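Local coordinates for racemase (Pseudovibrio sp. JE062, PDB 3MKC), which belongs to the enolase superfamily, combining an N-terminal domain of the mandelate racemase/muconate lactonizing enzyme type with a barrel-like C-terminal domain, at residues A[32-37]-A[108-113]; A[43-48]-A[114-119]; A[85-90]-A[294-299]; A[263-268]-A[288-293]; A[322-327]-A[372-377]. One frame throughout, in Å; residues are numbered along the deposited sequence.

How the contacts relate
Helix 102-122 runs through most of this set of contacts. Contacts 1 and 2, with centres about 6 Å apart, lay neighbouring strands of one antiparallel sheet on successive turns of this helix. The same helix then reaches the barrel domain. D111 of contact 1 bonds through OD1 to T295 OG1 of contact 3, and D116 of contact 2 bonds through OD1 to L374 N of contact 5, whose centre is about 9 Å from that of contact 2. Contact 4 is nested in the chain loop closed by contact 3, about 12 Å centre to centre; W87 NE1 joins the two by a bond to G292 O.

Contact 1. Residues A[32-37]-A[108-113]; sequences VVVKVT and SGIDMA
V34 on strand 29-38 points toward helix 102-122 and packs on G109 and I110; its three side-chain carbons share the G109 backbone, and CG1 reaches on to I110. CB lies 3.7 Å from G109 O. From there the valine forks. CG2, beside the backbone N, settles on the glycine itself, 3.8 Å from G109 CA. CG1, swung anti to the backbone N (chi1 176°), goes the other way along the helix: it is 3.9 Å from I110 CA and equally far from I110 CG1, and it also approaches A113 CB. With no side chain at G109, the two backbones come close here, V34 CA and G109 CA being 5.8 Å apart. This is sheet-on-helix packing inside the N-terminal domain of an enolase-superfamily protein, where an antiparallel three-stranded sheet lies against a long helix; the local strand and helix axes make an angle of 48° and approach to 7.8 Å. F17, on the adjacent strand 12-22, touches both V34 and I110. One helical turn beyond G109, A113 turns its methyl toward the strand, between two valines: its CB is 3.7 Å from V34 O, and V36 CG2 touches the same methyl at 3.6 Å.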
# COMPACT_ATOMS: atom_id res chain seq x y z
N VAL A 32 5.73 -5.70 11.07
CA VAL A 32 5.57 -5.32 12.45
C VAL A 32 4.08 -5.20 12.69
O VAL A 32 3.45 -4.24 12.26
CB VAL A 32 6.25 -3.99 12.75
CG1 VAL A 32 6.13 -3.67 14.22
CG2 VAL A 32 7.71 -4.07 12.34
N VAL A 33 3.51 -6.20 13.35
CA VAL A 33 2.09 -6.17 13.64
C VAL A 33 1.83 -5.18 14.76
O VAL A 33 2.59 -5.12 15.74
CB VAL A 33 1.57 -7.55 14.09
CG1 VAL A 33 0.10 -7.45 14.47
CG2 VAL A 33 1.77 -8.56 12.98
N VAL A 34 0.78 -4.38 14.62
CA VAL A 34 0.41 -3.44 15.65
C VAL A 34 -0.93 -3.90 16.21
O VAL A 34 -1.93 -3.95 15.50
CB VAL A 34 0.25 -2.01 15.09
CG1 VAL A 34 -0.24 -1.08 16.19
CG2 VAL A 34 1.57 -1.53 14.52
N LYS A 35 -0.94 -4.23 17.50
CA LYS A 35 -2.16 -4.69 18.15
C LYS A 35 -2.62 -3.67 19.18
O LYS A 35 -1.93 -3.41 20.17
CB LYS A 35 -1.89 -6.04 18.83
CG LYS A 35 -3.11 -6.74 19.40
CD LYS A 35 -2.66 -8.04 20.07
CE LYS A 35 -3.82 -8.92 20.50
NZ LYS A 35 -3.33 -10.27 20.91
N VAL A 36 -3.79 -3.08 18.94
CA VAL A 36 -4.36 -2.10 19.86
C VAL A 36 -5.51 -2.78 20.59
O VAL A 36 -6.48 -3.22 19.97
CB VAL A 36 -4.89 -0.85 19.11
CG1 VAL A 36 -5.41 0.18 20.09
CG2 VAL A 36 -3.77 -0.25 18.26
N THR A 37 -5.40 -2.87 21.91
CA THR A 37 -6.41 -3.54 22.72
C THR A 37 -7.18 -2.56 23.59
O THR A 37 -6.59 -1.67 24.19
CB THR A 37 -5.75 -4.59 23.61
OG1 THR A 37 -4.89 -5.41 22.81
CG2 THR A 37 -6.81 -5.47 24.28
N SER A 108 1.41 4.90 11.04
CA SER A 108 0.57 4.22 10.06
C SER A 108 -0.02 2.91 10.59
O SER A 108 -1.21 2.65 10.44
CB SER A 108 1.39 3.93 8.80
OG SER A 108 1.87 5.13 8.21
N GLY A 109 0.82 2.09 11.20
CA GLY A 109 0.35 0.82 11.74
C GLY A 109 -0.72 1.01 12.80
O GLY A 109 -1.69 0.26 12.87
N ILE A 110 -0.55 2.02 13.64
CA ILE A 110 -1.53 2.28 14.68
C ILE A 110 -2.84 2.76 14.05
O ILE A 110 -3.91 2.34 14.45
CB ILE A 110 -1.01 3.34 15.70
CG1 ILE A 110 0.24 2.81 16.41
CG2 ILE A 110 -2.10 3.65 16.72
CD1 ILE A 110 0.90 3.81 17.34
N ASP A 111 -2.75 3.64 13.05
CA ASP A 111 -3.95 4.14 12.40
C ASP A 111 -4.78 3.00 11.81
O ASP A 111 -5.99 2.95 11.98
CB ASP A 111 -3.60 5.13 11.29
CG ASP A 111 -4.83 5.69 10.60
OD1 ASP A 111 -5.55 6.50 11.23
OD2 ASP A 111 -5.07 5.32 9.43
N MSE A 112 -4.10 2.10 11.12
CA MSE A 112 -4.75 0.95 10.50
C MSE A 112 -5.44 0.10 11.56
O MSE A 112 -6.57 -0.35 11.36
CB MSE A 112 -3.70 0.11 9.78
CG MSE A 112 -4.27 -0.97 8.89
SE MSE A 112 -2.87 -1.92 7.97
CE MSE A 112 -1.68 -0.40 7.73
N ALA A 113 -4.77 -0.10 12.68
CA ALA A 113 -5.32 -0.92 13.76
C ALA A 113 -6.56 -0.28 14.40
O ALA A 113 -7.40 -0.99 14.96
CB ALA A 113 -4.26 -1.18 14.81

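Contact 2. Residues A[43-48]-A[114-119]; sequences YGLGEA and LYDLAG
L45 and D116 carry the polar link between edge strand 43-48 and helix 102-122, two elements of the sheet-and-helix N-terminal domain of the enolase superfamily. The short segments run nearly antiparallel, at 159°, and their axes approach to 5.7 Å. One hydrogen bond crosses between them: L45 N donates to D116 OD2 over 2.8 Å, with an N-H...O angle of 154°, and OD2 accepts with its anti lone pair, the one away from the other carboxylate oxygen. The aspartate can lie alongside the strand because its CG stands anti to the backbone N (chi1 -170°). OD1 has its own partner, L374 N in the barrel domain, so each carboxylate oxygen accepts from a backbone N-H and the group is fixed in rotation between the two domains. The remaining contacts are van der Waals. G44, without a side chain, lets its CA come within 3.9 Å of L117 CA, backbone almost on backbone. L117 then spreads over this end of the strand, its CD1 4.0 Å from Y43 C, while the tyrosine itself heads away and bonds through OH to D377. L45 CB runs beside the carboxylate, 3.8 Å from D116 OD2. That oxygen also lies 3.3 Å from G44 CA.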
# COMPACT_ATOMS: atom_id res chain seq x y z
N TYR A 43 -9.49 -6.17 20.31
CA TYR A 43 -8.31 -5.58 19.70
C TYR A 43 -8.41 -5.37 18.19
O TYR A 43 -9.26 -5.96 17.52
CB TYR A 43 -7.07 -6.43 20.03
CG TYR A 43 -7.13 -7.84 19.51
CD1 TYR A 43 -6.90 -8.13 18.17
CD2 TYR A 43 -7.40 -8.91 20.38
CE1 TYR A 43 -6.94 -9.43 17.69
CE2 TYR A 43 -7.44 -10.23 19.91
CZ TYR A 43 -7.20 -10.48 18.56
OH TYR A 43 -7.20 -11.77 18.09
N GLY A 44 -7.55 -4.50 17.69
CA GLY A 44 -7.49 -4.18 16.28
C GLY A 44 -6.08 -4.46 15.79
O GLY A 44 -5.11 -4.27 16.53
N LEU A 45 -5.97 -4.89 14.54
CA LEU A 45 -4.68 -5.23 13.96
C LEU A 45 -4.31 -4.33 12.79
O LEU A 45 -5.13 -4.05 11.92
CB LEU A 45 -4.70 -6.68 13.48
CG LEU A 45 -4.95 -7.73 14.56
CD1 LEU A 45 -5.25 -9.07 13.92
CD2 LEU A 45 -3.73 -7.82 15.47
N GLY A 46 -3.05 -3.90 12.79
CA GLY A 46 -2.54 -3.07 11.72
C GLY A 46 -1.10 -3.49 11.55
O GLY A 46 -0.64 -4.40 12.23
N GLU A 47 -0.37 -2.88 10.63
CA GLU A 47 1.03 -3.23 10.49
C GLU A 47 1.82 -2.04 9.95
O GLU A 47 1.28 -1.21 9.22
CB GLU A 47 1.21 -4.47 9.61
CG GLU A 47 1.01 -4.28 8.13
CD GLU A 47 1.14 -5.59 7.36
OE1 GLU A 47 1.82 -6.52 7.85
OE2 GLU A 47 0.57 -5.69 6.26
N ALA A 48 3.08 -1.96 10.36
CA ALA A 48 3.96 -0.87 9.96
C ALA A 48 5.14 -1.36 9.13
O ALA A 48 5.65 -2.47 9.34
CB ALA A 48 4.47 -0.15 11.21
N LEU A 114 -6.67 1.04 14.34
CA LEU A 114 -7.82 1.71 14.93
C LEU A 114 -9.07 1.44 14.10
O LEU A 114 -10.16 1.33 14.64
CB LEU A 114 -7.58 3.21 15.04
CG LEU A 114 -6.55 3.60 16.11
CD1 LEU A 114 -6.34 5.10 16.08
CD2 LEU A 114 -7.04 3.15 17.49
N TYR A 115 -8.90 1.34 12.79
CA TYR A 115 -10.04 1.07 11.93
C TYR A 115 -10.57 -0.33 12.23
O TYR A 115 -11.77 -0.57 12.20
CB TYR A 115 -9.64 1.19 10.46
CG TYR A 115 -9.61 2.63 9.99
CD1 TYR A 115 -10.78 3.28 9.60
CD2 TYR A 115 -8.43 3.37 10.02
CE1 TYR A 115 -10.78 4.62 9.26
CE2 TYR A 115 -8.42 4.73 9.69
CZ TYR A 115 -9.60 5.34 9.31
OH TYR A 115 -9.61 6.69 9.02
N ASP A 116 -9.65 -1.25 12.54
CA ASP A 116 -10.05 -2.61 12.84
C ASP A 116 -10.74 -2.63 14.20
O ASP A 116 -11.81 -3.20 14.35
CB ASP A 116 -8.82 -3.53 12.85
CG ASP A 116 -9.18 -5.01 12.92
OD1 ASP A 116 -10.22 -5.40 12.37
OD2 ASP A 116 -8.40 -5.78 13.52
N LEU A 117 -10.13 -1.97 15.18
CA LEU A 117 -10.70 -1.92 16.52
C LEU A 117 -12.05 -1.19 16.57
O LEU A 117 -13.02 -1.72 17.10
CB LEU A 117 -9.72 -1.27 17.49
CG LEU A 117 -10.19 -1.06 18.92
CD1 LEU A 117 -10.76 -2.36 19.49
CD2 LEU A 117 -9.01 -0.57 19.76
N ALA A 118 -12.10 0.02 16.02
CA ALA A 118 -13.34 0.80 16.02
C ALA A 118 -14.48 0.05 15.35
O ALA A 118 -15.63 0.10 15.80
CB ALA A 118 -13.11 2.14 15.32
N GLY A 119 -14.16 -0.63 14.25
CA GLY A 119 -15.18 -1.38 13.54
C GLY A 119 -15.68 -2.53 14.39
O GLY A 119 -16.89 -2.76 14.49

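Contact 3. Residues A[85-90]-A[294-299]; sequences AIWDAM and LTELRR
W87 and T295 mark the point where helices 83-93 and 293-306 pass each other almost at right angles, 101° between their local directions, with axes still 11.0 Å apart. Large side chains fill that distance. R299 reaches back to the tryptophan through a bend at CG-CD (chi3 -74°), which brings NH2 over the centre of the indole, 3.4 Å from W87 CD2. The guanidinium stands steeply on the ring, planes 76° apart, so the cation-pi contact is made by its edge. The same NH2, together with NE, is also held within its own helix: both donate to E296 OE1, each at 2.8 Å, in a side-on salt bridge that fixes how the guanidinium is turned. E296 OE2 in turn pairs with R269. T295 CG2 lies over the same face as R299 NH2, and T295 CB comes within 3.7 Å of W87 CD1. Toward the outside, one water donates to D88 OD1 (2.6 Å) and accepts from R299 NH1 (2.7 Å), bridging charges that do not meet directly. Helix 83-93 belongs to the N-terminal domain and helix 293-306 to the barrel; helix 102-122 adjoins both, with D111 touching W87 and bonding to T295, and helix 268-277 adds R269 beside W87 and R299.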
# COMPACT_ATOMS: atom_id res chain seq x y z
N ALA A 85 -8.92 12.30 15.27
CA ALA A 85 -8.37 13.09 16.38
C ALA A 85 -7.13 12.43 16.98
O ALA A 85 -6.18 13.11 17.35
CB ALA A 85 -9.43 13.30 17.45
N ILE A 86 -7.15 11.10 17.10
CA ILE A 86 -6.00 10.40 17.66
C ILE A 86 -4.81 10.55 16.72
O ILE A 86 -3.67 10.69 17.15
CB ILE A 86 -6.32 8.91 17.87
CG1 ILE A 86 -7.49 8.78 18.85
CG2 ILE A 86 -5.08 8.18 18.40
CD1 ILE A 86 -8.04 7.38 18.98
N TRP A 87 -5.09 10.53 15.42
CA TRP A 87 -4.05 10.69 14.40
C TRP A 87 -3.34 12.02 14.66
O TRP A 87 -2.11 12.07 14.76
CB TRP A 87 -4.68 10.74 13.01
CG TRP A 87 -3.72 10.48 11.87
CD1 TRP A 87 -3.59 9.31 11.16
CD2 TRP A 87 -2.80 11.41 11.29
NE1 TRP A 87 -2.63 9.46 10.18
CE2 TRP A 87 -2.13 10.74 10.23
CE3 TRP A 87 -2.46 12.75 11.55
CZ2 TRP A 87 -1.15 11.36 9.44
CZ3 TRP A 87 -1.48 13.36 10.77
CH2 TRP A 87 -0.84 12.66 9.72
N ASP A 88 -4.12 13.09 14.78
CA ASP A 88 -3.57 14.42 15.01
C ASP A 88 -2.79 14.48 16.32
O ASP A 88 -1.74 15.12 16.39
CB ASP A 88 -4.67 15.49 15.04
CG ASP A 88 -5.25 15.79 13.67
OD1 ASP A 88 -4.61 15.43 12.65
OD2 ASP A 88 -6.34 16.39 13.61
N ALA A 89 -3.31 13.82 17.34
CA ALA A 89 -2.67 13.83 18.65
C ALA A 89 -1.31 13.15 18.62
O ALA A 89 -0.35 13.66 19.18
CB ALA A 89 -3.57 13.13 19.67
N MSE A 90 -1.25 12.00 17.96
CA MSE A 90 0.00 11.27 17.85
C MSE A 90 1.00 12.07 17.01
O MSE A 90 2.17 12.24 17.41
CB MSE A 90 -0.23 9.90 17.20
CG MSE A 90 -0.98 8.90 18.07
SE MSE A 90 -1.02 7.14 17.26
CE MSE A 90 -2.22 7.56 15.81
N LEU A 294 -4.85 4.64 6.69
CA LEU A 294 -6.07 4.91 5.95
C LEU A 294 -6.53 6.36 6.14
O LEU A 294 -7.06 6.98 5.22
CB LEU A 294 -7.18 3.92 6.37
CG LEU A 294 -6.93 2.46 5.93
CD1 LEU A 294 -7.85 1.50 6.67
CD2 LEU A 294 -7.14 2.34 4.44
N THR A 295 -6.31 6.91 7.33
CA THR A 295 -6.74 8.28 7.57
C THR A 295 -6.01 9.25 6.65
O THR A 295 -6.62 10.12 6.04
CB THR A 295 -6.51 8.69 9.03
OG1 THR A 295 -7.28 7.84 9.89
CG2 THR A 295 -6.94 10.13 9.25
N GLU A 296 -4.70 9.09 6.53
CA GLU A 296 -3.94 9.99 5.67
C GLU A 296 -4.25 9.68 4.21
O GLU A 296 -4.29 10.57 3.36
CB GLU A 296 -2.44 9.87 5.95
CG GLU A 296 -1.62 11.00 5.30
CD GLU A 296 -1.83 12.36 5.97
OE1 GLU A 296 -2.91 12.59 6.54
OE2 GLU A 296 -0.90 13.20 5.91
N LEU A 297 -4.47 8.40 3.90
CA LEU A 297 -4.78 8.03 2.52
C LEU A 297 -6.11 8.65 2.08
O LEU A 297 -6.30 8.95 0.89
CB LEU A 297 -4.82 6.50 2.36
CG LEU A 297 -3.44 5.87 2.14
CD1 LEU A 297 -3.56 4.36 2.16
CD2 LEU A 297 -2.86 6.33 0.81
N ARG A 298 -7.02 8.84 3.02
CA ARG A 298 -8.29 9.46 2.69
C ARG A 298 -8.06 10.93 2.35
O ARG A 298 -8.62 11.44 1.38
CB ARG A 298 -9.28 9.36 3.85
CG ARG A 298 -10.64 9.92 3.52
CD ARG A 298 -11.58 9.88 4.71
NE ARG A 298 -12.95 10.11 4.30
CZ ARG A 298 -14.00 10.08 5.12
NH1 ARG A 298 -13.84 9.83 6.41
NH2 ARG A 298 -15.22 10.29 4.63
N ARG A 299 -7.26 11.62 3.16
CA ARG A 299 -7.00 13.03 2.87
C ARG A 299 -6.25 13.16 1.55
O ARG A 299 -6.55 14.04 0.74
CB ARG A 299 -6.19 13.68 3.99
CG ARG A 299 -7.04 14.03 5.20
CD ARG A 299 -6.27 14.84 6.21
NE ARG A 299 -5.31 14.04 6.96
CZ ARG A 299 -5.45 13.70 8.24
NH1 ARG A 299 -6.52 14.10 8.92
NH2 ARG A 299 -4.51 12.99 8.85
O HOH W 1 -5.94 13.54 11.49

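Contact 4. Residues A[263-268]-A[288-293]; sequences AEMSTT and YNRCGG
R290 and the backbone of M265, a selenomethionine, join two loops that follow successive barrel strands, 261-262 and 283-284; in the enolase superfamily, loops at this end of the barrel generally surround the active site. The 263-268 loop opens with a type I beta turn whose acceptor, A263 O, is used twice: S266 N donates to it at 3.1 Å and S266 OG at 2.7 Å, so the serine closes the turn with both backbone and side chain. The next carbonyls face the arginine. R290 NH2 donates to M265 O at 2.8 Å in an almost straight bond (176°), with the acceptor in the guanidinium plane though the donor is tilted from the plane of the carbonyl. A bend at CG-CD of R290 (chi3 65°) turns the group onto this turn. One water serves the carbonyls on either side of M265, donating to E264 O at 2.8 Å and to S266 O at 2.7 Å; it also accepts a weak bond from R290 NE. NH1 forms a salt bridge with D49 of the N-terminal domain, so the arginine spans both domains, and each of its three side-chain nitrogens has a partner, that of NE being the weak water bond. Further along, T268 N donates to C291 O at 3.0 Å, tying the loops backbone to backbone, while T267 N is taken by E271 OE1. E264 sends its carboxylate away to Y214. Between the bonded points the two loops are in van der Waals contact: T267 CA is 3.7 Å from C291 CA, and T267 CG2 packs on R290 O at 3.5 Å.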
# COMPACT_ATOMS: atom_id res chain seq x y z
N ALA A 263 5.55 8.88 -5.57
CA ALA A 263 5.23 8.81 -4.14
C ALA A 263 5.22 7.44 -3.46
O ALA A 263 4.80 7.33 -2.31
CB ALA A 263 3.91 9.51 -3.88
N GLU A 264 5.69 6.41 -4.15
CA GLU A 264 5.73 5.08 -3.57
C GLU A 264 6.36 5.05 -2.17
O GLU A 264 5.85 4.39 -1.28
CB GLU A 264 6.52 4.12 -4.47
CG GLU A 264 7.00 2.86 -3.73
CD GLU A 264 7.70 1.86 -4.63
OE1 GLU A 264 8.63 2.25 -5.36
OE2 GLU A 264 7.31 0.67 -4.59
N MSE A 265 7.47 5.76 -1.99
CA MSE A 265 8.17 5.75 -0.71
C MSE A 265 7.92 6.95 0.20
O MSE A 265 8.51 7.07 1.28
CB MSE A 265 9.68 5.63 -0.94
CG MSE A 265 10.10 4.44 -1.81
SE MSE A 265 12.00 4.23 -1.93
CE MSE A 265 12.35 5.33 -3.45
N SER A 266 7.03 7.83 -0.23
CA SER A 266 6.71 9.05 0.52
C SER A 266 5.89 8.82 1.79
O SER A 266 5.39 7.72 2.04
CB SER A 266 5.92 9.99 -0.37
OG SER A 266 4.64 9.43 -0.62
N THR A 267 5.77 9.88 2.59
CA THR A 267 4.94 9.84 3.81
C THR A 267 4.26 11.20 3.96
O THR A 267 4.84 12.24 3.64
CB THR A 267 5.76 9.53 5.09
OG1 THR A 267 6.61 10.64 5.41
CG2 THR A 267 6.58 8.26 4.91
N THR A 268 3.02 11.15 4.45
CA THR A 268 2.14 12.29 4.69
C THR A 268 1.55 12.92 3.45
O THR A 268 2.04 12.74 2.33
CB THR A 268 2.81 13.42 5.49
OG1 THR A 268 3.69 14.16 4.64
CG2 THR A 268 3.58 12.86 6.69
N TYR A 288 -0.11 2.30 2.56
CA TYR A 288 -0.94 2.18 3.75
C TYR A 288 -0.13 2.16 5.03
O TYR A 288 -0.45 2.85 6.00
CB TYR A 288 -1.75 0.88 3.72
CG TYR A 288 -2.59 0.66 2.49
CD1 TYR A 288 -3.90 1.14 2.42
CD2 TYR A 288 -2.08 -0.03 1.39
CE1 TYR A 288 -4.68 0.95 1.29
CE2 TYR A 288 -2.85 -0.23 0.25
CZ TYR A 288 -4.15 0.27 0.21
OH TYR A 288 -4.90 0.10 -0.94
N ASN A 289 0.91 1.34 5.03
CA ASN A 289 1.73 1.17 6.22
C ASN A 289 2.95 2.07 6.30
O ASN A 289 3.87 1.82 7.09
CB ASN A 289 2.15 -0.30 6.34
CG ASN A 289 2.79 -0.84 5.08
OD1 ASN A 289 3.79 -0.30 4.60
ND2 ASN A 289 2.22 -1.91 4.52
N ARG A 290 2.97 3.13 5.49
CA ARG A 290 4.09 4.06 5.49
C ARG A 290 3.67 5.52 5.64
O ARG A 290 4.18 6.24 6.49
CB ARG A 290 4.88 3.96 4.18
CG ARG A 290 5.67 2.68 3.96
CD ARG A 290 6.26 2.68 2.55
NE ARG A 290 7.25 3.74 2.34
CZ ARG A 290 8.53 3.66 2.69
NH1 ARG A 290 8.98 2.55 3.26
NH2 ARG A 290 9.35 4.68 2.48
N CYS A 291 2.72 5.94 4.80
CA CYS A 291 2.31 7.34 4.74
C CYS A 291 1.40 7.96 5.77
O CYS A 291 1.19 9.17 5.73
CB CYS A 291 1.70 7.62 3.37
SG CYS A 291 -0.02 7.09 3.22
N GLY A 292 0.87 7.16 6.70
CA GLY A 292 -0.03 7.72 7.69
C GLY A 292 -1.32 6.92 7.80
O GLY A 292 -2.29 7.38 8.38
N GLY A 293 -1.33 5.73 7.19
CA GLY A 293 -2.51 4.87 7.27
C GLY A 293 -3.70 5.26 6.41
O GLY A 293 -3.58 6.09 5.51
O HOH W 2 4.62 5.36 1.03

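Contact 5. Residues A[322-327]-A[372-377]; sequences SAAAIH and PGLGID
L374 lays its CD2 methyl over helix 319-331, 3.8 Å from A324 CA and 4.0 Å from the CD2 carbon of the H327 ring. The helix belongs to the barrel domain of the enolase fold, and L374 occupies the third position of a type II' beta turn, P372 to G375, closed by G375 N bonding to P372 O; G373, at positive phi, takes the second position, the first corner of the turn. The leucine CG lies anti to the carbonyl carbon (chi1 -69°), which carries the branch toward the helix although CB does not itself point there. Beside it A323 turns its methyl at the turn, with CB 3.6 Å from L374 O and 3.8 Å from I376 CG2. Two waters join the histidine to the turn without any direct hydrogen bond, both near the plane of its ring. One accepts weakly from H327 NE2 and donates to G373 O; the other lies 3.0 Å from H327 NE2 and donates to L374 O at 2.7 Å. The other ring nitrogen, ND1, is hydrogen-bonded to Y127 N. M112 of helix 102-122 touches both A324 and L374, bringing the N-terminal domain to this seam. Closest of all across the contact, H327 CE1 stands 3.2 Å from G373 O.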
# COMPACT_ATOMS: atom_id res chain seq x y z
N SER A 322 -3.42 -6.07 2.96
CA SER A 322 -4.30 -6.44 1.85
C SER A 322 -5.76 -6.22 2.23
O SER A 322 -6.57 -5.83 1.40
CB SER A 322 -4.08 -7.91 1.45
OG SER A 322 -2.89 -8.07 0.70
N ALA A 323 -6.09 -6.46 3.50
CA ALA A 323 -7.45 -6.27 3.97
C ALA A 323 -7.79 -4.78 3.96
O ALA A 323 -8.87 -4.37 3.50
CB ALA A 323 -7.61 -6.83 5.38
N ALA A 324 -6.87 -3.97 4.47
CA ALA A 324 -7.09 -2.53 4.51
C ALA A 324 -7.26 -2.00 3.09
O ALA A 324 -8.09 -1.12 2.85
CB ALA A 324 -5.91 -1.82 5.18
N ALA A 325 -6.50 -2.57 2.16
CA ALA A 325 -6.54 -2.16 0.75
C ALA A 325 -7.92 -2.36 0.12
O ALA A 325 -8.38 -1.54 -0.66
CB ALA A 325 -5.48 -2.92 -0.05
N ILE A 326 -8.58 -3.47 0.46
CA ILE A 326 -9.90 -3.70 -0.09
C ILE A 326 -10.89 -2.69 0.49
O ILE A 326 -11.74 -2.15 -0.22
CB ILE A 326 -10.39 -5.14 0.22
CG1 ILE A 326 -9.55 -6.14 -0.57
CG2 ILE A 326 -11.87 -5.28 -0.15
CD1 ILE A 326 -9.85 -7.60 -0.24
N HIS A 327 -10.79 -2.44 1.79
CA HIS A 327 -11.69 -1.49 2.43
C HIS A 327 -11.42 -0.11 1.86
O HIS A 327 -12.35 0.68 1.65
CB HIS A 327 -11.50 -1.51 3.94
CG HIS A 327 -12.12 -2.70 4.60
ND1 HIS A 327 -13.37 -2.66 5.19
CD2 HIS A 327 -11.68 -3.98 4.74
CE1 HIS A 327 -13.67 -3.86 5.67
NE2 HIS A 327 -12.66 -4.67 5.41
N PRO A 372 -16.80 -7.14 10.72
CA PRO A 372 -16.52 -5.89 11.42
C PRO A 372 -15.04 -5.54 11.25
O PRO A 372 -14.22 -6.42 11.03
CB PRO A 372 -16.85 -6.22 12.87
CG PRO A 372 -17.94 -7.25 12.73
CD PRO A 372 -17.41 -8.13 11.63
N GLY A 373 -14.71 -4.25 11.36
CA GLY A 373 -13.33 -3.84 11.21
C GLY A 373 -12.70 -4.27 9.90
O GLY A 373 -13.32 -4.19 8.84
N LEU A 374 -11.46 -4.73 9.97
CA LEU A 374 -10.75 -5.17 8.77
C LEU A 374 -11.03 -6.62 8.41
O LEU A 374 -10.56 -7.11 7.38
CB LEU A 374 -9.24 -4.95 8.94
CG LEU A 374 -8.82 -3.48 8.96
CD1 LEU A 374 -7.33 -3.37 9.19
CD2 LEU A 374 -9.21 -2.83 7.64
N GLY A 375 -11.78 -7.30 9.26
CA GLY A 375 -12.12 -8.69 9.00
C GLY A 375 -10.95 -9.64 8.95
O GLY A 375 -10.82 -10.44 8.03
N ILE A 376 -10.08 -9.55 9.95
CA ILE A 376 -8.92 -10.43 10.00
C ILE A 376 -8.51 -10.73 11.43
O ILE A 376 -8.91 -10.03 12.37
CB ILE A 376 -7.69 -9.80 9.31
CG1 ILE A 376 -7.44 -8.40 9.89
CG2 ILE A 376 -7.89 -9.77 7.81
CD1 ILE A 376 -6.20 -7.73 9.33
N ASP A 377 -7.72 -11.78 11.58
CA ASP A 377 -7.21 -12.16 12.89
C ASP A 377 -5.89 -12.88 12.71
O ASP A 377 -5.61 -13.48 11.66
CB ASP A 377 -8.21 -13.06 13.62
CG ASP A 377 -8.11 -12.93 15.13
OD1 ASP A 377 -7.21 -12.21 15.61
OD2 ASP A 377 -8.93 -13.55 15.84
O HOH W 3 -14.25 -6.65 7.19
O HOH W 4 -12.10 -7.58 5.19